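Local coordinates for MucR Phosphodiesterase (Pseudomonas aeruginosa, PDB 5M1T), which is an EAL-domain phosphodiesterase whose barrel-like fold holds the ligand C2E beside two magnesium ions, at residues Q107-L112 with S147-H152; N237-A242 with G258-Q263; G134-V139 with E174-M179. One frame throughout, in Å; residues are numbered along the deposited sequence.

Interaction 1: residues Q107-L112 with S147-H152; sequences QMRLWL and SLEPSH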
ATOM      1  N   GLN A 107     -14.636  -8.125 -19.269  1.00 25.37           N
ATOM      2  CA  GLN A 107     -15.031  -7.360 -20.425  1.00 26.17           C
ATOM      3  C   GLN A 107     -13.953  -7.287 -21.509  1.00 26.97           C
ATOM      4  O   GLN A 107     -14.260  -7.425 -22.701  1.00 26.84           O
ATOM      5  CB  GLN A 107     -15.435  -5.959 -20.012  1.00 26.22           C
ATOM      6  CG  GLN A 107     -16.166  -5.217 -21.094  1.00 26.97           C
ATOM      7  CD  GLN A 107     -17.458  -5.922 -21.517  1.00 27.59           C
ATOM      8  OE1 GLN A 107     -18.318  -6.227 -20.689  1.00 27.94           O
ATOM      9  NE2 GLN A 107     -17.582  -6.189 -22.793  1.00 27.70           N
ATOM     10  N   MET A 108     -12.705  -7.058 -21.110  1.00 26.82           N
ATOM     11  CA  MET A 108     -11.629  -6.964 -22.088  1.00 28.39           C
ATOM     12  C   MET A 108     -11.466  -8.300 -22.827  1.00 29.12           C
ATOM     13  O   MET A 108     -11.357  -8.333 -24.065  1.00 29.46           O
ATOM     14  CB  MET A 108     -10.325  -6.526 -21.414  1.00 29.61           C
ATOM     15  CG  MET A 108      -9.182  -6.177 -22.372  1.00 30.98           C
ATOM     16  SD  MET A 108      -9.513  -4.966 -23.692  1.00 32.85           S
ATOM     17  CE  MET A 108     -10.079  -3.622 -22.747  1.00 31.25           C
ATOM     18  N   ARG A 109     -11.460  -9.407 -22.063  1.00 28.53           N
ATOM     19  CA  ARG A 109     -11.433 -10.734 -22.644  1.00 28.29           C
ATOM     20  C   ARG A 109     -12.527 -10.899 -23.705  1.00 27.74           C
ATOM     21  O   ARG A 109     -12.248 -11.297 -24.817  1.00 27.61           O
ATOM     22  CB  ARG A 109     -11.579 -11.778 -21.548  1.00 28.49           C
ATOM     23  CG  ARG A 109     -11.446 -13.232 -21.988  1.00 29.16           C
ATOM     24  CD  ARG A 109     -10.030 -13.620 -22.395  1.00 29.36           C
ATOM     25  NE  ARG A 109      -9.836 -13.546 -23.834  1.00 30.20           N
ATOM     26  CZ  ARG A 109      -8.664 -13.342 -24.446  1.00 30.89           C
ATOM     27  NH1 ARG A 109      -7.550 -13.151 -23.746  1.00 30.96           N
ATOM     28  NH2 ARG A 109      -8.604 -13.304 -25.780  1.00 30.69           N
ATOM     29  N   LEU A 110     -13.762 -10.591 -23.341  1.00 27.58           N
ATOM     30  CA  LEU A 110     -14.906 -10.676 -24.241  1.00 28.43           C
ATOM     31  C   LEU A 110     -14.681  -9.864 -25.547  1.00 29.34           C
ATOM     32  O   LEU A 110     -14.862 -10.357 -26.677  1.00 29.33           O
ATOM     33  CB  LEU A 110     -16.153 -10.197 -23.495  1.00 28.70           C
ATOM     34  CG  LEU A 110     -17.531 -10.309 -24.145  1.00 30.21           C
ATOM     35  CD1 LEU A 110     -17.764 -11.707 -24.687  1.00 31.66           C
ATOM     36  CD2 LEU A 110     -18.644 -10.058 -23.142  1.00 29.82           C
ATOM     37  N   TRP A 111     -14.230  -8.629 -25.380  1.00 29.34           N
ATOM     38  CA  TRP A 111     -13.883  -7.786 -26.504  1.00 30.24           C
ATOM     39  C   TRP A 111     -12.777  -8.343 -27.359  1.00 30.72           C
ATOM     40  O   TRP A 111     -12.856  -8.231 -28.580  1.00 30.44           O
ATOM     41  CB  TRP A 111     -13.462  -6.397 -26.036  1.00 30.09           C
ATOM     42  CG  TRP A 111     -14.609  -5.550 -25.592  1.00 30.55           C
ATOM     43  CD1 TRP A 111     -15.892  -5.622 -26.041  1.00 31.21           C
ATOM     44  CD2 TRP A 111     -14.571  -4.473 -24.640  1.00 29.83           C
ATOM     45  NE1 TRP A 111     -16.656  -4.664 -25.425  1.00 31.12           N
ATOM     46  CE2 TRP A 111     -15.873  -3.949 -24.559  1.00 29.97           C
ATOM     47  CE3 TRP A 111     -13.558  -3.911 -23.847  1.00 29.80           C
ATOM     48  CZ2 TRP A 111     -16.202  -2.877 -23.726  1.00 29.88           C
ATOM     49  CZ3 TRP A 111     -13.876  -2.851 -23.023  1.00 29.79           C
ATOM     50  CH2 TRP A 111     -15.198  -2.345 -22.966  1.00 29.76           C
ATOM     51  N   LEU A 112     -11.715  -8.860 -26.741  1.00 31.02           N
ATOM     52  CA  LEU A 112     -10.623  -9.462 -27.513  1.00 31.45           C
ATOM     53  C   LEU A 112     -11.142 -10.656 -28.342  1.00 31.62           C
ATOM     54  O   LEU A 112     -10.763 -10.850 -29.503  1.00 32.13           O
ATOM     55  CB  LEU A 112      -9.484  -9.915 -26.605  1.00 31.33           C
ATOM     56  CG  LEU A 112      -8.577  -8.844 -26.022  1.00 31.22           C
ATOM     57  CD1 LEU A 112      -7.722  -9.452 -24.924  1.00 31.32           C
ATOM     58  CD2 LEU A 112      -7.690  -8.244 -27.082  1.00 32.01           C
ATOM     59  N   SER A 147      -8.110 -15.317 -18.324  1.00 29.51           N
ATOM     60  CA  SER A 147      -7.141 -15.603 -19.401  1.00 29.69           C
ATOM     61  C   SER A 147      -6.803 -14.356 -20.229  1.00 29.51           C
ATOM     62  O   SER A 147      -6.877 -14.360 -21.476  1.00 29.79           O
ATOM     63  CB  SER A 147      -7.688 -16.699 -20.320  1.00 29.36           C
ATOM     64  OG  SER A 147      -8.229 -17.735 -19.551  1.00 28.27           O
ATOM     65  N   LEU A 148      -6.420 -13.299 -19.537  1.00 28.78           N
ATOM     66  CA  LEU A 148      -6.217 -12.004 -20.179  1.00 29.48           C
ATOM     67  C   LEU A 148      -4.739 -11.645 -20.203  1.00 30.01           C
ATOM     68  O   LEU A 148      -4.098 -11.577 -19.157  1.00 31.35           O
ATOM     69  CB  LEU A 148      -7.020 -10.918 -19.451  1.00 28.54           C
ATOM     70  CG  LEU A 148      -6.890  -9.512 -20.072  1.00 28.69           C
ATOM     71  CD1 LEU A 148      -7.435  -9.426 -21.500  1.00 28.20           C
ATOM     72  CD2 LEU A 148      -7.558  -8.507 -19.168  1.00 28.48           C
ATOM     73  N   GLU A 149      -4.201 -11.423 -21.384  1.00 29.98           N
ATOM     74  CA  GLU A 149      -2.812 -11.019 -21.509  1.00 31.03           C
ATOM     75  C   GLU A 149      -2.588  -9.714 -20.763  1.00 30.17           C
ATOM     76  O   GLU A 149      -3.380  -8.787 -20.903  1.00 29.66           O
ATOM     77  CB  GLU A 149      -2.428 -10.845 -22.985  1.00 32.27           C
ATOM     78  CG  GLU A 149      -2.675 -12.096 -23.805  1.00 33.36           C
ATOM     79  CD  GLU A 149      -4.082 -12.119 -24.414  1.00 34.12           C
ATOM     80  OE1 GLU A 149      -5.032 -11.550 -23.828  1.00 31.93           O
ATOM     81  OE2 GLU A 149      -4.228 -12.687 -25.521  1.00 37.42           O
ATOM     82  N   PRO A 150      -1.505  -9.631 -19.982  1.00 30.33           N
ATOM     83  CA  PRO A 150      -1.320  -8.486 -19.094  1.00 29.93           C
ATOM     84  C   PRO A 150      -1.152  -7.169 -19.832  1.00 29.57           C
ATOM     85  O   PRO A 150      -1.479  -6.154 -19.276  1.00 29.25           O
ATOM     86  CB  PRO A 150      -0.056  -8.844 -18.327  1.00 30.20           C
ATOM     87  CG  PRO A 150       0.000 -10.337 -18.369  1.00 30.55           C
ATOM     88  CD  PRO A 150      -0.426 -10.613 -19.787  1.00 31.38           C
ATOM     89  N   SER A 151      -0.693  -7.206 -21.080  1.00 29.61           N
ATOM     90  CA  SER A 151      -0.521  -6.004 -21.881  1.00 29.64           C
ATOM     91  C   SER A 151      -1.850  -5.323 -22.238  1.00 28.32           C
ATOM     92  O   SER A 151      -1.841  -4.173 -22.655  1.00 28.23           O
ATOM     93  CB  SER A 151       0.261  -6.299 -23.168  1.00 30.53           C
ATOM     94  OG  SER A 151      -0.350  -7.359 -23.913  1.00 32.48           O
ATOM     95  N   HIS A 152      -2.985  -6.003 -22.045  1.00 27.05           N
ATOM     96  CA  HIS A 152      -4.284  -5.392 -22.346  1.00 25.78           C
ATOM     97  C   HIS A 152      -4.937  -4.689 -21.152  1.00 24.67           C
ATOM     98  O   HIS A 152      -6.056  -4.171 -21.258  1.00 23.53           O
ATOM     99  CB  HIS A 152      -5.211  -6.424 -22.944  1.00 26.69           C
ATOM    100  CG  HIS A 152      -4.847  -6.793 -24.348  1.00 27.42           C
ATOM    101  ND1 HIS A 152      -4.806  -5.863 -25.369  1.00 28.09           N
ATOM    102  CD2 HIS A 152      -4.478  -7.969 -24.897  1.00 27.92           C
ATOM    103  CE1 HIS A 152      -4.426  -6.452 -26.488  1.00 28.26           C
ATOM    104  NE2 HIS A 152      -4.225  -7.730 -26.230  1.00 28.73           N
TER

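Interaction 2: residues N237-A242 with G258-Q263; sequences NLKIVA and GCNSLQ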
ATOM      1  N   ASN A 237       9.798   9.827 -22.992  1.00 34.54           N
ATOM      2  CA  ASN A 237       9.300   8.688 -23.740  1.00 36.24           C
ATOM      3  C   ASN A 237       8.044   8.099 -23.116  1.00 35.00           C
ATOM      4  O   ASN A 237       7.955   6.905 -22.856  1.00 35.24           O
ATOM      5  CB  ASN A 237      10.386   7.608 -23.861  1.00 38.66           C
ATOM      6  CG  ASN A 237      10.110   6.658 -24.995  1.00 40.60           C
ATOM      7  OD1 ASN A 237       9.609   7.068 -26.034  1.00 41.62           O
ATOM      8  ND2 ASN A 237      10.414   5.377 -24.797  1.00 43.40           N
ATOM      9  N   LEU A 238       7.071   8.961 -22.875  1.00 33.51           N
ATOM     10  CA  LEU A 238       5.800   8.539 -22.364  1.00 32.45           C
ATOM     11  C   LEU A 238       4.709   9.047 -23.312  1.00 31.82           C
ATOM     12  O   LEU A 238       4.744  10.213 -23.759  1.00 33.00           O
ATOM     13  CB  LEU A 238       5.593   9.102 -20.957  1.00 31.74           C
ATOM     14  CG  LEU A 238       6.642   8.686 -19.943  1.00 31.50           C
ATOM     15  CD1 LEU A 238       6.564   9.555 -18.706  1.00 30.87           C
ATOM     16  CD2 LEU A 238       6.530   7.210 -19.578  1.00 31.62           C
ATOM     17  N   LYS A 239       3.759   8.179 -23.628  1.00 29.82           N
ATOM     18  CA  LYS A 239       2.586   8.616 -24.346  1.00 30.21           C
ATOM     19  C   LYS A 239       1.833   9.636 -23.485  1.00 28.53           C
ATOM     20  O   LYS A 239       1.754   9.486 -22.256  1.00 28.09           O
ATOM     21  CB  LYS A 239       1.652   7.430 -24.648  1.00 31.69           C
ATOM     22  CG  LYS A 239       2.224   6.356 -25.556  1.00 32.65           C
ATOM     23  CD  LYS A 239       2.617   6.945 -26.894  1.00 35.58           C
ATOM     24  CE  LYS A 239       2.733   5.893 -28.001  1.00 37.48           C
ATOM     25  NZ  LYS A 239       3.508   6.490 -29.147  1.00 39.31           N
ATOM     26  N   ILE A 240       1.256  10.639 -24.139  1.00 26.91           N
ATOM     27  CA  ILE A 240       0.422  11.621 -23.456  1.00 26.51           C
ATOM     28  C   ILE A 240      -1.080  11.496 -23.826  1.00 26.29           C
ATOM     29  O   ILE A 240      -1.441  11.458 -25.006  1.00 26.10           O
ATOM     30  CB  ILE A 240       0.902  13.044 -23.793  1.00 26.17           C
ATOM     31  CG1 ILE A 240       2.340  13.218 -23.345  1.00 26.04           C
ATOM     32  CG2 ILE A 240       0.034  14.090 -23.116  1.00 25.99           C
ATOM     33  CD1 ILE A 240       2.541  12.953 -21.870  1.00 27.01           C
ATOM     34  N   VAL A 241      -1.933  11.415 -22.808  1.00 25.42           N
ATOM     35  CA  VAL A 241      -3.362  11.396 -23.016  1.00 24.70           C
ATOM     36  C   VAL A 241      -3.922  12.713 -22.519  1.00 24.31           C
ATOM     37  O   VAL A 241      -3.686  13.110 -21.344  1.00 24.14           O
ATOM     38  CB  VAL A 241      -4.033  10.251 -22.227  1.00 24.31           C
ATOM     39  CG1 VAL A 241      -5.523  10.189 -22.541  1.00 24.47           C
ATOM     40  CG2 VAL A 241      -3.405   8.907 -22.535  1.00 24.79           C
ATOM     41  N   ALA A 242      -4.686  13.388 -23.370  1.00 24.37           N
ATOM     42  CA  ALA A 242      -5.414  14.564 -22.909  1.00 25.74           C
ATOM     43  C   ALA A 242      -6.797  14.119 -22.508  1.00 26.15           C
ATOM     44  O   ALA A 242      -7.477  13.446 -23.271  1.00 27.99           O
ATOM     45  CB  ALA A 242      -5.501  15.634 -23.969  1.00 25.98           C
ATOM     46  N   GLY A 258       0.606  17.756 -30.211  1.00 28.48           N
ATOM     47  CA  GLY A 258       1.198  16.460 -30.374  1.00 28.77           C
ATOM     48  C   GLY A 258       0.773  15.472 -29.310  1.00 28.72           C
ATOM     49  O   GLY A 258       1.499  14.547 -29.055  1.00 29.15           O
ATOM     50  N   CYS A 259      -0.402  15.640 -28.706  1.00 29.40           N
ATOM     51  CA  CYS A 259      -0.922  14.623 -27.789  1.00 30.13           C
ATOM     52  C   CYS A 259      -1.109  13.323 -28.574  1.00 29.99           C
ATOM     53  O   CYS A 259      -1.514  13.360 -29.723  1.00 30.08           O
ATOM     54  CB  CYS A 259      -2.253  15.047 -27.156  1.00 29.94           C
ATOM     55  SG  CYS A 259      -2.116  16.413 -25.997  1.00 31.71           S
ATOM     56  N   ASN A 260      -0.829  12.189 -27.950  1.00 29.75           N
ATOM     57  CA  ASN A 260      -0.940  10.915 -28.634  1.00 30.05           C
ATOM     58  C   ASN A 260      -2.407  10.543 -28.709  1.00 29.83           C
ATOM     59  O   ASN A 260      -2.913  10.209 -29.787  1.00 30.57           O
ATOM     60  CB  ASN A 260      -0.089   9.849 -27.934  1.00 30.42           C
ATOM     61  CG  ASN A 260       1.385  10.260 -27.857  1.00 32.80           C
ATOM     62  OD1 ASN A 260       1.870  10.808 -26.843  1.00 32.18           O
ATOM     63  ND2 ASN A 260       2.099  10.057 -28.966  1.00 34.13           N
ATOM     64  N   SER A 261      -3.105  10.668 -27.584  1.00 28.19           N
ATOM     65  CA  SER A 261      -4.482  10.255 -27.504  1.00 27.11           C
ATOM     66  C   SER A 261      -5.334  11.199 -26.665  1.00 26.77           C
ATOM     67  O   SER A 261      -4.824  11.983 -25.842  1.00 25.91           O
ATOM     68  CB  SER A 261      -4.573   8.822 -26.975  1.00 26.83           C
ATOM     69  OG  SER A 261      -3.905   8.670 -25.738  1.00 26.92           O
ATOM     70  N   LEU A 262      -6.638  11.163 -26.942  1.00 26.39           N
ATOM     71  CA  LEU A 262      -7.589  12.069 -26.330  1.00 26.12           C
ATOM     72  C   LEU A 262      -8.709  11.270 -25.689  1.00 26.08           C
ATOM     73  O   LEU A 262      -9.082  10.192 -26.174  1.00 26.83           O
ATOM     74  CB  LEU A 262      -8.200  13.020 -27.365  1.00 26.12           C
ATOM     75  CG  LEU A 262      -7.280  13.791 -28.325  1.00 26.52           C
ATOM     76  CD1 LEU A 262      -8.133  14.677 -29.221  1.00 26.77           C
ATOM     77  CD2 LEU A 262      -6.278  14.662 -27.594  1.00 26.50           C
ATOM     78  N   GLN A 263      -9.260  11.842 -24.627  1.00 25.59           N
ATOM     79  CA  GLN A 263     -10.411  11.284 -23.943  1.00 25.78           C
ATOM     80  C   GLN A 263     -11.320  12.444 -23.539  1.00 25.65           C
ATOM     81  O   GLN A 263     -10.851  13.508 -23.097  1.00 24.30           O
ATOM     82  CB  GLN A 263      -9.910  10.552 -22.730  1.00 26.03           C
ATOM     83  CG  GLN A 263     -10.897   9.707 -22.053  1.00 26.70           C
ATOM     84  CD  GLN A 263     -10.277   8.929 -20.913  1.00 28.01           C
ATOM     85  OE1 GLN A 263      -9.085   8.573 -20.948  1.00 29.14           O
ATOM     86  NE2 GLN A 263     -11.097   8.629 -19.905  1.00 27.63           N
TER

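Interaction 3: residues G134-V139 with E174-M179; sequences GLVDSV and EQLSAM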
ATOM      1  N   GLY A 134      -1.789  -6.788  -0.972  1.00 22.60           N
ATOM      2  CA  GLY A 134      -2.218  -7.778  -1.927  1.00 22.79           C
ATOM      3  C   GLY A 134      -2.431  -7.295  -3.350  1.00 22.99           C
ATOM      4  O   GLY A 134      -2.818  -8.099  -4.214  1.00 22.50           O
ATOM      5  N   LEU A 135      -2.167  -6.017  -3.633  1.00 22.80           N
ATOM      6  CA  LEU A 135      -2.446  -5.471  -4.963  1.00 22.80           C
ATOM      7  C   LEU A 135      -1.947  -6.328  -6.098  1.00 23.30           C
ATOM      8  O   LEU A 135      -2.721  -6.651  -6.984  1.00 23.91           O
ATOM      9  CB  LEU A 135      -1.876  -4.067  -5.133  1.00 22.67           C
ATOM     10  CG  LEU A 135      -2.032  -3.488  -6.557  1.00 22.15           C
ATOM     11  CD1 LEU A 135      -3.494  -3.170  -6.848  1.00 21.92           C
ATOM     12  CD2 LEU A 135      -1.200  -2.242  -6.688  1.00 22.18           C
ATOM     13  N   VAL A 136      -0.666  -6.674  -6.081  1.00 24.75           N
ATOM     14  CA  VAL A 136      -0.030  -7.421  -7.184  1.00 25.95           C
ATOM     15  C   VAL A 136      -0.555  -8.836  -7.352  1.00 27.28           C
ATOM     16  O   VAL A 136      -0.696  -9.305  -8.478  1.00 27.32           O
ATOM     17  CB  VAL A 136       1.501  -7.500  -7.025  1.00 26.40           C
ATOM     18  CG1 VAL A 136       2.099  -8.415  -8.080  1.00 26.99           C
ATOM     19  CG2 VAL A 136       2.091  -6.111  -7.155  1.00 27.05           C
ATOM     20  N   ASP A 137      -0.815  -9.522  -6.241  1.00 28.17           N
ATOM     21  CA  ASP A 137      -1.371 -10.850  -6.299  1.00 29.80           C
ATOM     22  C   ASP A 137      -2.757 -10.779  -6.904  1.00 29.37           C
ATOM     23  O   ASP A 137      -3.124 -11.626  -7.713  1.00 29.80           O
ATOM     24  CB  ASP A 137      -1.422 -11.508  -4.904  1.00 31.73           C
ATOM     25  CG  ASP A 137      -0.049 -11.850  -4.381  1.00 34.20           C
ATOM     26  OD1 ASP A 137       0.943 -11.642  -5.112  1.00 36.14           O
ATOM     27  OD2 ASP A 137       0.056 -12.309  -3.220  1.00 38.37           O
ATOM     28  N   SER A 138      -3.514  -9.757  -6.531  1.00 29.37           N
ATOM     29  CA  SER A 138      -4.897  -9.560  -7.019  1.00 29.46           C
ATOM     30  C   SER A 138      -4.939  -9.249  -8.520  1.00 28.95           C
ATOM     31  O   SER A 138      -5.858  -9.666  -9.234  1.00 28.82           O
ATOM     32  CB  SER A 138      -5.532  -8.419  -6.211  1.00 29.94           C
ATOM     33  OG  SER A 138      -6.777  -8.003  -6.735  1.00 31.54           O
ATOM     34  N   VAL A 139      -3.941  -8.517  -9.010  1.00 28.04           N
ATOM     35  CA  VAL A 139      -3.885  -8.230 -10.438  1.00 28.01           C
ATOM     36  C   VAL A 139      -3.565  -9.506 -11.172  1.00 27.37           C
ATOM     37  O   VAL A 139      -4.269  -9.886 -12.083  1.00 26.51           O
ATOM     38  CB  VAL A 139      -2.874  -7.111 -10.763  1.00 27.90           C
ATOM     39  CG1 VAL A 139      -2.521  -7.081 -12.234  1.00 27.50           C
ATOM     40  CG2 VAL A 139      -3.453  -5.776 -10.301  1.00 27.66           C
ATOM     41  N   GLU A 174       7.345  -1.592 -10.619  1.00 31.98           N
ATOM     42  CA  GLU A 174       8.269  -2.495 -11.293  1.00 33.73           C
ATOM     43  C   GLU A 174       7.710  -3.926 -11.363  1.00 33.16           C
ATOM     44  O   GLU A 174       7.761  -4.554 -12.415  1.00 33.74           O
ATOM     45  CB  GLU A 174       9.662  -2.509 -10.623  1.00 36.52           C
ATOM     46  CG  GLU A 174      10.558  -1.295 -10.903  1.00 39.19           C
ATOM     47  CD  GLU A 174      10.840  -1.036 -12.391  1.00 42.64           C
ATOM     48  OE1 GLU A 174      10.420  -1.854 -13.257  1.00 45.86           O
ATOM     49  OE2 GLU A 174      11.476   0.016 -12.716  1.00 45.82           O
ATOM     50  N   GLN A 175       7.158  -4.430 -10.261  1.00 31.67           N
ATOM     51  CA  GLN A 175       6.531  -5.748 -10.292  1.00 31.87           C
ATOM     52  C   GLN A 175       5.425  -5.805 -11.351  1.00 30.38           C
ATOM     53  O   GLN A 175       5.433  -6.679 -12.204  1.00 29.82           O
ATOM     54  CB  GLN A 175       5.917  -6.114  -8.946  1.00 32.60           C
ATOM     55  CG  GLN A 175       6.905  -6.488  -7.866  1.00 33.65           C
ATOM     56  CD  GLN A 175       6.199  -6.714  -6.553  1.00 34.00           C
ATOM     57  OE1 GLN A 175       6.055  -5.797  -5.749  1.00 34.99           O
ATOM     58  NE2 GLN A 175       5.702  -7.920  -6.353  1.00 34.16           N
ATOM     59  N   LEU A 176       4.485  -4.859 -11.282  1.00 28.78           N
ATOM     60  CA  LEU A 176       3.379  -4.797 -12.224  1.00 27.43           C
ATOM     61  C   LEU A 176       3.854  -4.716 -13.682  1.00 28.00           C
ATOM     62  O   LEU A 176       3.303  -5.379 -14.559  1.00 28.08           O
ATOM     63  CB  LEU A 176       2.494  -3.609 -11.904  1.00 26.41           C
ATOM     64  CG  LEU A 176       1.740  -3.674 -10.582  1.00 26.27           C
ATOM     65  CD1 LEU A 176       1.092  -2.341 -10.260  1.00 26.11           C
ATOM     66  CD2 LEU A 176       0.676  -4.748 -10.611  1.00 25.94           C
ATOM     67  N   SER A 177       4.901  -3.940 -13.931  1.00 28.44           N
ATOM     68  CA  SER A 177       5.433  -3.742 -15.283  1.00 29.27           C
ATOM     69  C   SER A 177       6.157  -4.995 -15.809  1.00 30.45           C
ATOM     70  O   SER A 177       6.106  -5.300 -16.986  1.00 30.90           O
ATOM     71  CB  SER A 177       6.393  -2.551 -15.278  1.00 28.86           C
ATOM     72  OG  SER A 177       6.939  -2.392 -16.540  1.00 29.61           O
ATOM     73  N   ALA A 178       6.831  -5.712 -14.919  1.00 31.69           N
ATOM     74  CA  ALA A 178       7.497  -6.969 -15.268  1.00 32.75           C
ATOM     75  C   ALA A 178       6.468  -8.048 -15.645  1.00 33.39           C
ATOM     76  O   ALA A 178       6.757  -8.922 -16.443  1.00 33.77           O
ATOM     77  CB  ALA A 178       8.383  -7.448 -14.111  1.00 32.02           C
ATOM     78  N   MET A 179       5.277  -7.987 -15.050  1.00 35.04           N
ATOM     79  CA  MET A 179       4.169  -8.891 -15.416  1.00 35.65           C
ATOM     80  C   MET A 179       3.597  -8.551 -16.781  1.00 33.71           C
ATOM     81  O   MET A 179       2.866  -9.333 -17.357  1.00 32.90           O
ATOM     82  CB  MET A 179       3.021  -8.769 -14.431  1.00 38.33           C
ATOM     83  CG  MET A 179       3.301  -9.234 -13.024  1.00 41.00           C
ATOM     84  SD  MET A 179       1.899  -8.773 -11.986  1.00 45.83           S
ATOM     85  CE  MET A 179       0.538  -9.481 -12.907  1.00 43.19           C
TER

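Interaction 1: residues Q107-L112 with S147-H152
The backbones of R109 and L148 come closest here, with their CA atoms 5.9 Å apart, and M108 faces H152 at a CA distance of 7.5 Å. The contact joins helix 93-113 on the outside of the EAL barrel to the connection between helix 135-145 and strand 153-158. That connection starts with a Schellman motif, in which S147, with positive phi, ends the helix. The chain then turns through a short 3-10 segment, 150-152.

L112 is the apolar centre. Its CD1 presses against L148 CD1 at 3.4 Å, which is tight for two methyl carbons. Its other branch, CD2, sits over a face of the H152 ring, 3.8 Å from the centroid and 16° off the ring normal, a CH-pi contact. M108 adds its CG, 3.8 Å from L148 CD1, and the two side chains pass at a slant. H152 is held from beyond the contact: its ND1 bonds to N120, so the ring that L112 covers is anchored at its polar edge.

R109 closes the outer side. CG lies anti to the backbone N (chi1 -175°), and bends at chi2 and chi3 carry the guanidinium across to the loop. D113 takes NH2 in a second salt bridge, which helps fix the rotation of the group. NH1 makes the hydrogen bonds to the loop. It donates to S147 O at 2.7 Å and, in a salt bridge, to E149 OE1 at 3.0 Å, reaching this oxygen from above the carboxylate plane, 41° out of it.

Interaction 2: residues N237-A242 with G258-Q263
A242 and C259 form the apolar centre, with A242 CB 4.0 Å from C259 SG. L262 CD2 approaches the same methyl at 3.8 Å, and I240 CG2 lies near the sulfur. These residues belong to a beta-alpha-beta unit of the EAL barrel: strand 239-243, helix 248-257, strand 261-263. L254 of that helix touches A242, C259 and L262.

The two strands run parallel, with V241 paired to S261 and A242 to L262. A242 N donates to S261 O, and A242 O accepts from Q263 N. On the face with V241 and S261, V241 CG2 meets S261 OG at 3.3 Å. Beyond this pair, Q263 extends its amide to E65, Q51 and K207. E65 is a magnesium ligand, so Q263 is a second-shell residue of the metal site.

At the other end I240 O accepts from S261 N at 3.2 Å and more weakly from N260 N. The N260 side chain stands in for a strand carbonyl. Its CG is anti to the carbonyl carbon (chi1 -58°), which turns the amide toward strand 239-243, and OD1 takes I240 N at 2.8 Å in a nearly straight bond (173°). The K239 and N260 side chains cross at about a right angle, with K239 CD 3.7 Å from N260 CG.

Interaction 3: residues G134-V139 with E174-M179
Two neighbouring outer helices of the EAL barrel, 135-145 and 166-178, pack side by side through V136, V139 and L176, joined by M179, the residue that follows 166-178. Their short segments run nearly parallel, 16° apart, and the axes are 10.4 Å from each other. At that distance the helices meet through side chains, not backbone. Apart from the Q175 amide at its edge, the contact is apolar.

V136 points at the other helix and uses both methyls. Its CG1 lies anti to the backbone N (chi1 173°) and meets M179 SD at 3.9 Å. Its CG2 meets L176 CD2 at 4.0 Å. The Q175 side chain crosses this valine at about a right angle, with Q175 NE2 4.0 Å from V136 CG1, a packing contact at the solvent side.

One turn on, V139 continues the interface. M179 is extended as far as SD and then bends at chi3 (53°), which turns its methyl inward, so that M179 CE touches V139 CG1 at 3.9 Å. The sulfur and methyl of one methionine thus serve two valines one turn apart on helix 135-145. L176 lies alongside V136 and V139: its CD2 is also near V139 CG2, and its CD1 is 4.2 Å from L135 CD2.

The buried side of the contact rests on strand 153-158, where L155 touches both V139 and L176 and L153 touches V139. V139 and S138 also reach L101 of helix 93-113, and S138 OG bonds to E98 there. M179 in turn leans on R140 and L143, further along helix 135-145.

In the fold
From the N terminus, the first segment met is 107-112 on helix 93-113. Interaction 1 closes a loop that takes in strand 120-124 and helix 135-145. Interaction 3 opens within that loop, at 134-139, and closes after it, at 174-179, so the two cross. They also touch, P150 packing on M179. Together they tie helices 93-113, 135-145 and 166-178 and the connection into strand 153-158 along one side of the barrel. Interaction 2 comes later, in series with both. It closes the short loop around helix 248-257 and joins the last two strands of the sheet, its centre about 22 Å from that of interaction 1 and about 24 Å from that of interaction 3.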